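PDB 2G4R: molybdopterin biosynthesis Mog protein from Mycobacterium tuberculosis, which probably binds molybdopterin and acts in the biosynthesis of the molybdenum cofactor. Local coordinates for residues A[126-129]-A[134-137]; A[6-11]-A[26-31]; A[102-105]-A[109-112]. All coordinates share one frame; numbering follows the deposited sequence.

Contact 1: A[126-129]-A[134-137]; sequences INLP and GVRD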
loop_
_atom_site.group_PDB
_atom_site.type_symbol
_atom_site.label_atom_id
_atom_site.label_comp_id
_atom_site.label_asym_id
_atom_site.label_seq_id
_atom_site.Cartn_x
_atom_site.Cartn_y
_atom_site.Cartn_z
ATOM N N ILE A 126 -16.898 -11.802 6.276
ATOM C CA ILE A 126 -17.195 -12.441 4.969
ATOM C C ILE A 126 -15.976 -12.410 4.035
ATOM O O ILE A 126 -15.510 -11.346 3.667
ATOM C CB ILE A 126 -18.341 -11.695 4.284
ATOM C CG1 ILE A 126 -19.549 -11.471 5.250
ATOM C CG2 ILE A 126 -18.762 -12.410 2.989
ATOM C CD1 ILE A 126 -20.216 -12.771 5.748
ATOM N N ASN A 127 -15.427 -13.572 3.665
ATOM C CA ASN A 127 -14.384 -13.603 2.636
ATOM C C ASN A 127 -15.058 -13.748 1.258
ATOM O O ASN A 127 -15.893 -14.637 1.061
ATOM C CB ASN A 127 -13.392 -14.766 2.786
ATOM C CG ASN A 127 -12.506 -14.718 4.054
ATOM O OD1 ASN A 127 -12.211 -13.654 4.648
ATOM N ND2 ASN A 127 -11.965 -15.882 4.373
ATOM N N LEU A 128 -14.719 -12.854 0.347
ATOM C CA LEU A 128 -15.117 -12.930 -1.059
ATOM C C LEU A 128 -13.896 -13.112 -1.956
ATOM O O LEU A 128 -12.786 -12.726 -1.599
ATOM C CB LEU A 128 -15.806 -11.671 -1.498
ATOM C CG LEU A 128 -17.097 -11.273 -0.807
ATOM C CD1 LEU A 128 -17.610 -9.986 -1.321
ATOM C CD2 LEU A 128 -18.109 -12.350 -0.973
ATOM N N PRO A 129 -14.115 -13.669 -3.175
ATOM C CA PRO A 129 -13.010 -13.845 -4.083
ATOM C C PRO A 129 -12.468 -12.511 -4.581
ATOM O O PRO A 129 -13.064 -11.471 -4.330
ATOM C CB PRO A 129 -13.628 -14.671 -5.229
ATOM C CG PRO A 129 -15.025 -14.253 -5.259
ATOM C CD PRO A 129 -15.371 -14.147 -3.760
ATOM N N GLY A 134 -17.122 -12.390 -9.046
ATOM C CA GLY A 134 -17.206 -13.239 -7.838
ATOM C C GLY A 134 -17.652 -12.459 -6.635
ATOM O O GLY A 134 -18.480 -12.920 -5.839
ATOM N N VAL A 135 -17.147 -11.230 -6.540
ATOM C CA VAL A 135 -17.583 -10.279 -5.505
ATOM C C VAL A 135 -19.095 -9.932 -5.632
ATOM O O VAL A 135 -19.860 -10.061 -4.662
ATOM C CB VAL A 135 -16.687 -9.045 -5.559
ATOM C CG1 VAL A 135 -17.249 -7.877 -4.810
ATOM C CG2 VAL A 135 -15.248 -9.377 -5.049
ATOM N N ARG A 136 -19.539 -9.545 -6.823
ATOM C CA ARG A 136 -20.942 -9.168 -7.035
ATOM C C ARG A 136 -21.885 -10.336 -6.762
ATOM O O ARG A 136 -22.928 -10.166 -6.132
ATOM C CB ARG A 136 -21.141 -8.576 -8.463
ATOM C CG ARG A 136 -21.930 -7.287 -8.528
ATOM C CD ARG A 136 -22.040 -6.705 -9.973
ATOM N NE ARG A 136 -21.250 -5.486 -10.194
ATOM C CZ ARG A 136 -20.098 -5.424 -10.850
ATOM N NH1 ARG A 136 -19.523 -6.533 -11.329
ATOM N NH2 ARG A 136 -19.496 -4.246 -10.998
ATOM N N ASP A 137 -21.545 -11.519 -7.255
ATOM C CA ASP A 137 -22.304 -12.769 -7.001
ATOM C C ASP A 137 -22.378 -13.111 -5.499
ATOM O O ASP A 137 -23.431 -13.465 -4.970
ATOM C CB ASP A 137 -21.677 -13.971 -7.730
ATOM C CG ASP A 137 -21.932 -13.991 -9.261
ATOM O OD1 ASP A 137 -22.878 -13.329 -9.748
ATOM O OD2 ASP A 137 -21.152 -14.715 -9.982
#
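Val135 meets Leu128, the last residue of strand 123-128, with one methyl group and Pro129, just past the strand, with the other. The apolar part of the contact is a pairing with Leu128. Leu128 CD1 lies 4.1 Å from Val135 CG1, and the two side chains cross at about a right angle. The same methyl, Leu128 CD1, also comes to 4.0 Å from the backbone O of Val135. Leu128 CG stands opposite its own carbonyl carbon (chi1 -61°), and its CB points at the helix.

A second group of contacts joins side chain to backbone. Val135 CG2 reaches the carbonyl oxygen of Pro129 at 3.1 Å, which is close for a methyl. With chi1 at 165°, CG1 lies opposite the backbone N and CG2 beside it. The ring of Pro129 meets Gly134 directly, with Pro129 CG 3.5 Å from Gly134 C. Gly134 has no side chain, and the ring closes onto the bare backbone.

No hydrogen bond crosses between the segments. The oxygen of Pro129 is instead hydrogen-bonded by Ser69 OG. Val135 also touches Ile27 and Ile28 of helix 24-34, and Leu128 touches Ile99 of helix 93-102.

The short strand-to-helix connection of this alpha/beta domain, in which the helix packs beside the strand end, is thus closed by van der Waals contact. A serine outside the two segments satisfies the polar oxygen.

Contact 2: A[6-11]-A[26-31]; sequences ARIVVV and PIIAGW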
loop_
_atom_site.group_PDB
_atom_site.type_symbol
_atom_site.label_atom_id
_atom_site.label_comp_id
_atom_site.label_asym_id
_atom_site.label_seq_id
_atom_site.Cartn_x
_atom_site.Cartn_y
_atom_site.Cartn_z
ATOM N N ALA A 6 -19.337 -0.890 9.006
ATOM C CA ALA A 6 -18.597 -1.908 8.267
ATOM C C ALA A 6 -17.197 -1.443 7.901
ATOM O O ALA A 6 -16.908 -0.222 7.914
ATOM C CB ALA A 6 -19.398 -2.350 6.973
ATOM N N ARG A 7 -16.333 -2.431 7.628
ATOM C CA ARG A 7 -15.106 -2.229 6.916
ATOM C C ARG A 7 -14.922 -3.184 5.740
ATOM O O ARG A 7 -15.405 -4.306 5.748
ATOM C CB ARG A 7 -13.953 -2.390 7.853
ATOM C CG ARG A 7 -13.925 -1.283 8.873
ATOM C CD ARG A 7 -12.663 -1.234 9.624
ATOM N NE ARG A 7 -12.626 -0.136 10.604
ATOM C CZ ARG A 7 -11.632 0.028 11.477
ATOM N NH1 ARG A 7 -10.565 -0.783 11.465
ATOM N NH2 ARG A 7 -11.696 1.018 12.368
ATOM N N ILE A 8 -14.072 -2.741 4.813
ATOM C CA ILE A 8 -13.699 -3.428 3.609
ATOM C C ILE A 8 -12.192 -3.580 3.585
ATOM O O ILE A 8 -11.436 -2.617 3.713
ATOM C CB ILE A 8 -14.093 -2.615 2.353
ATOM C CG1 ILE A 8 -15.592 -2.350 2.325
ATOM C CG2 ILE A 8 -13.728 -3.370 1.071
ATOM C CD1 ILE A 8 -15.967 -1.315 1.243
ATOM N N VAL A 9 -11.759 -4.808 3.406
ATOM C CA VAL A 9 -10.357 -5.100 3.353
ATOM C C VAL A 9 -10.127 -5.828 2.047
ATOM O O VAL A 9 -10.584 -6.956 1.835
ATOM C CB VAL A 9 -9.971 -5.955 4.558
ATOM C CG1 VAL A 9 -8.521 -6.373 4.468
ATOM C CG2 VAL A 9 -10.335 -5.213 5.881
ATOM N N VAL A 10 -9.417 -5.164 1.161
ATOM C CA VAL A 10 -9.006 -5.743 -0.110
ATOM C C VAL A 10 -7.571 -6.213 0.061
ATOM O O VAL A 10 -6.686 -5.425 0.444
ATOM C CB VAL A 10 -9.103 -4.696 -1.229
ATOM C CG1 VAL A 10 -8.692 -5.307 -2.566
ATOM C CG2 VAL A 10 -10.500 -4.108 -1.299
ATOM N N VAL A 11 -7.337 -7.492 -0.227
ATOM C CA VAL A 11 -6.014 -8.127 -0.065
ATOM C C VAL A 11 -5.302 -8.272 -1.406
ATOM O O VAL A 11 -5.665 -9.094 -2.239
ATOM C CB VAL A 11 -6.124 -9.519 0.628
ATOM C CG1 VAL A 11 -4.703 -10.078 1.042
ATOM C CG2 VAL A 11 -7.099 -9.454 1.849
ATOM N N PRO A 26 -14.389 -0.792 -4.602
ATOM C CA PRO A 26 -15.527 0.065 -4.992
ATOM C C PRO A 26 -16.874 -0.687 -5.167
ATOM O O PRO A 26 -17.909 -0.161 -4.764
ATOM C CB PRO A 26 -15.068 0.692 -6.307
ATOM C CG PRO A 26 -13.512 0.538 -6.305
ATOM C CD PRO A 26 -13.234 -0.673 -5.516
ATOM N N ILE A 27 -16.847 -1.888 -5.724
ATOM C CA ILE A 27 -18.053 -2.684 -5.822
ATOM C C ILE A 27 -18.663 -2.924 -4.423
ATOM O O ILE A 27 -19.866 -2.725 -4.200
ATOM C CB ILE A 27 -17.855 -4.029 -6.583
ATOM C CG1 ILE A 27 -17.398 -3.771 -8.030
ATOM C CG2 ILE A 27 -19.183 -4.813 -6.513
ATOM C CD1 ILE A 27 -16.841 -4.967 -8.730
ATOM N N ILE A 28 -17.813 -3.329 -3.482
ATOM C CA ILE A 28 -18.271 -3.611 -2.126
ATOM C C ILE A 28 -18.784 -2.320 -1.456
ATOM O O ILE A 28 -19.833 -2.316 -0.809
ATOM C CB ILE A 28 -17.157 -4.292 -1.262
ATOM C CG1 ILE A 28 -16.677 -5.590 -1.927
ATOM C CG2 ILE A 28 -17.673 -4.597 0.177
ATOM C CD1 ILE A 28 -15.417 -6.126 -1.323
ATOM N N ALA A 29 -18.062 -1.220 -1.648
ATOM C CA ALA A 29 -18.462 0.074 -1.056
ATOM C C ALA A 29 -19.832 0.523 -1.538
ATOM O O ALA A 29 -20.617 1.042 -0.780
ATOM C CB ALA A 29 -17.430 1.103 -1.347
ATOM N N GLY A 30 -20.128 0.310 -2.801
ATOM C CA GLY A 30 -21.404 0.716 -3.370
ATOM C C GLY A 30 -22.530 -0.150 -2.859
ATOM O O GLY A 30 -23.607 0.342 -2.527
ATOM N N TRP A 31 -22.282 -1.454 -2.795
ATOM C CA TRP A 31 -23.286 -2.380 -2.282
ATOM C C TRP A 31 -23.593 -2.071 -0.798
ATOM O O TRP A 31 -24.759 -2.107 -0.356
ATOM C CB TRP A 31 -22.822 -3.813 -2.496
ATOM C CG TRP A 31 -23.734 -4.900 -2.002
ATOM C CD1 TRP A 31 -24.606 -5.642 -2.736
ATOM C CD2 TRP A 31 -23.794 -5.407 -0.672
ATOM N NE1 TRP A 31 -25.237 -6.561 -1.937
ATOM C CE2 TRP A 31 -24.746 -6.445 -0.663
ATOM C CE3 TRP A 31 -23.125 -5.098 0.511
ATOM C CZ2 TRP A 31 -25.061 -7.152 0.484
ATOM C CZ3 TRP A 31 -23.454 -5.808 1.678
ATOM C CH2 TRP A 31 -24.399 -6.827 1.641
#
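Ile8 projects from strand 6-11 onto helix 24-34 and meets Ile28 and Ala29. Its CG1 packs on Ile28 CG2 at 3.7 Å. Its CG2 lies 4.0 Å from Ile28 CD1. The two side chains run antiparallel alongside each other, and two branches of each are in contact. The tip of Ile8 goes further along the helix. Ile8 CD1 touches the methyl of Ala29, CB, at 3.8 Å. It also rests on the helix backbone, 3.6 Å from Ala29 N.

The torsions explain this reach. Ile8 CG1 stands opposite the carbonyl carbon (chi1 -59°), and the chain is then extended (chi2 169°), which carries CD1 to the helix. Ile28 has nearly the same shape. Its CG2 lies against Ile8 CG1 and CD1, while its CD1 reaches Ile8 CG2.

Behind these residues, the helix is held by its own backbone bonds. Gly30 N donates to Pro26 O at 3.0 Å, and Trp31 N to Ile27 O at 3.1 Å. The strand is fixed within the sheet. Ile8 is hydrogen-bonded through its backbone to Gln43, and Val9 to Ile67 and Ser69. Ile28 also packs on Ile67 and Ser69 of strand 65-69, so the helix lies against two neighbouring strands.

Strand 6-11 and helix 24-34 begin a beta-alpha-beta crossover into the parallel strand 43-45, and Ile8 lies on the sheet face that the helix covers. The contact is hydrophobic, made of two buried isoleucines and an alanine, with one methyl resting on helix backbone. No directional polar bond joins the two segments.

Contact 3: A[102-105]-A[109-112]; sequences SGLP and TSVL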
loop_
_atom_site.group_PDB
_atom_site.type_symbol
_atom_site.label_atom_id
_atom_site.label_comp_id
_atom_site.label_asym_id
_atom_site.label_seq_id
_atom_site.Cartn_x
_atom_site.Cartn_y
_atom_site.Cartn_z
ATOM N N SER A 102 -22.388 -19.560 -5.786
ATOM C CA SER A 102 -23.039 -18.407 -6.410
ATOM C C SER A 102 -22.408 -18.133 -7.795
ATOM O O SER A 102 -23.100 -17.786 -8.732
ATOM C CB SER A 102 -22.930 -17.178 -5.477
ATOM O OG SER A 102 -21.669 -16.478 -5.580
ATOM N N GLY A 103 -21.106 -18.321 -7.914
ATOM C CA GLY A 103 -20.387 -17.936 -9.127
ATOM C C GLY A 103 -20.189 -19.108 -10.054
ATOM O O GLY A 103 -19.581 -18.996 -11.124
ATOM N N LEU A 104 -20.732 -20.239 -9.632
ATOM C CA LEU A 104 -20.340 -21.499 -10.189
ATOM C C LEU A 104 -20.784 -21.640 -11.624
ATOM O O LEU A 104 -19.933 -21.858 -12.493
ATOM C CB LEU A 104 -20.872 -22.650 -9.338
ATOM C CG LEU A 104 -20.079 -23.931 -9.484
ATOM C CD1 LEU A 104 -18.581 -23.683 -9.322
ATOM C CD2 LEU A 104 -20.600 -24.924 -8.418
ATOM N N PRO A 105 -22.093 -21.438 -11.896
ATOM C CA PRO A 105 -22.715 -21.881 -13.140
ATOM C C PRO A 105 -21.807 -22.364 -14.305
ATOM O O PRO A 105 -22.087 -23.499 -14.730
ATOM C CB PRO A 105 -23.708 -20.753 -13.469
ATOM C CG PRO A 105 -23.776 -19.882 -12.080
ATOM C CD PRO A 105 -23.106 -20.762 -11.070
ATOM N N THR A 109 -14.069 -22.561 -11.695
ATOM C CA THR A 109 -12.947 -22.493 -10.767
ATOM C C THR A 109 -13.328 -21.850 -9.420
ATOM O O THR A 109 -12.504 -21.758 -8.537
ATOM C CB THR A 109 -11.774 -21.724 -11.403
ATOM O OG1 THR A 109 -12.269 -20.509 -11.986
ATOM C CG2 THR A 109 -11.090 -22.583 -12.481
ATOM N N SER A 110 -14.578 -21.390 -9.299
ATOM C CA SER A 110 -15.197 -20.981 -8.026
ATOM C C SER A 110 -14.875 -21.912 -6.889
ATOM O O SER A 110 -14.606 -21.446 -5.793
ATOM C CB SER A 110 -16.718 -20.950 -8.157
ATOM O OG SER A 110 -17.121 -19.676 -8.561
ATOM N N VAL A 111 -14.935 -23.217 -7.172
ATOM C CA VAL A 111 -14.610 -24.298 -6.214
ATOM C C VAL A 111 -13.217 -24.215 -5.542
ATOM O O VAL A 111 -12.947 -24.935 -4.554
ATOM C CB VAL A 111 -14.715 -25.742 -6.887
ATOM C CG1 VAL A 111 -16.099 -26.003 -7.443
ATOM C CG2 VAL A 111 -13.674 -25.906 -8.014
ATOM N N LEU A 112 -12.329 -23.398 -6.105
ATOM C CA LEU A 112 -10.964 -23.261 -5.604
ATOM C C LEU A 112 -10.836 -22.145 -4.591
ATOM O O LEU A 112 -9.778 -21.981 -3.969
ATOM C CB LEU A 112 -10.000 -22.986 -6.767
ATOM C CG LEU A 112 -10.009 -24.057 -7.862
ATOM C CD1 LEU A 112 -8.933 -23.712 -8.881
ATOM C CD2 LEU A 112 -9.775 -25.436 -7.241
#
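The loop that links helix 93-102 to strand 117-120 folds back on itself here, and a 3-10 segment at 109-112 packs against residues 103-104. Leu104 carries the apolar side of the contact. Its CD1 lies 3.5 Å from Ser110 CB and 3.9 Å from Val111 CG1. One methyl thus touches two successive residues of the 3-10 segment. Leu104 CG is anti to the backbone N (chi1 -156°), and chi2 of 50° turns CD1 toward the 3-10 segment. The Leu104 and Val111 side chains meet at a slant.

Ser110 lies between the two kinds of contact. Its CB takes the methyl of Leu104, while its OG faces the backbone of Gly103. Ser110 OG is 3.5 Å from Gly103 C and 3.6 Å from Gly103 O. Neither approach is a hydrogen bond. The hydroxyl has a weak hydrogen bond to Val107 O, in the short link between the two segments. Gly103 presents bare backbone to this oxygen.

The 3-10 segment has a backbone bond of its own, from Leu112 N to Thr109 O at 2.9 Å. No hydrogen bond joins the two segments, and Val111 is exposed.

The contact lies far from the middle of the chain, about 16 Å from centre to centre. At its inner end, Ser102 OG is hydrogen-bonded to Ile99 O of helix 93-102. Ser102 also packs on Asp137 and Val141 of helix 132-143.

In the fold
Contact 2 is buried, contact 1 is partly buried, and contact 3 lies furthest from the chain centre, with exposed Val111. Contacts 1 and 2 each set a helix against the same sheet, at strands 123-128 and 6-11. They also touch: Val135 CG1 lies 3.7 Å from Ile28 CG1, so the two helices pack on each other. Contact 3 joins two parts of one loop and reaches contact 1 through Asp137, which packs on Ser102 and Gly103. It does not touch contact 2. Contact 2 is almost wholly aliphatic side chains, whereas contacts 1 and 3 add proline or serine packed on glycine backbone.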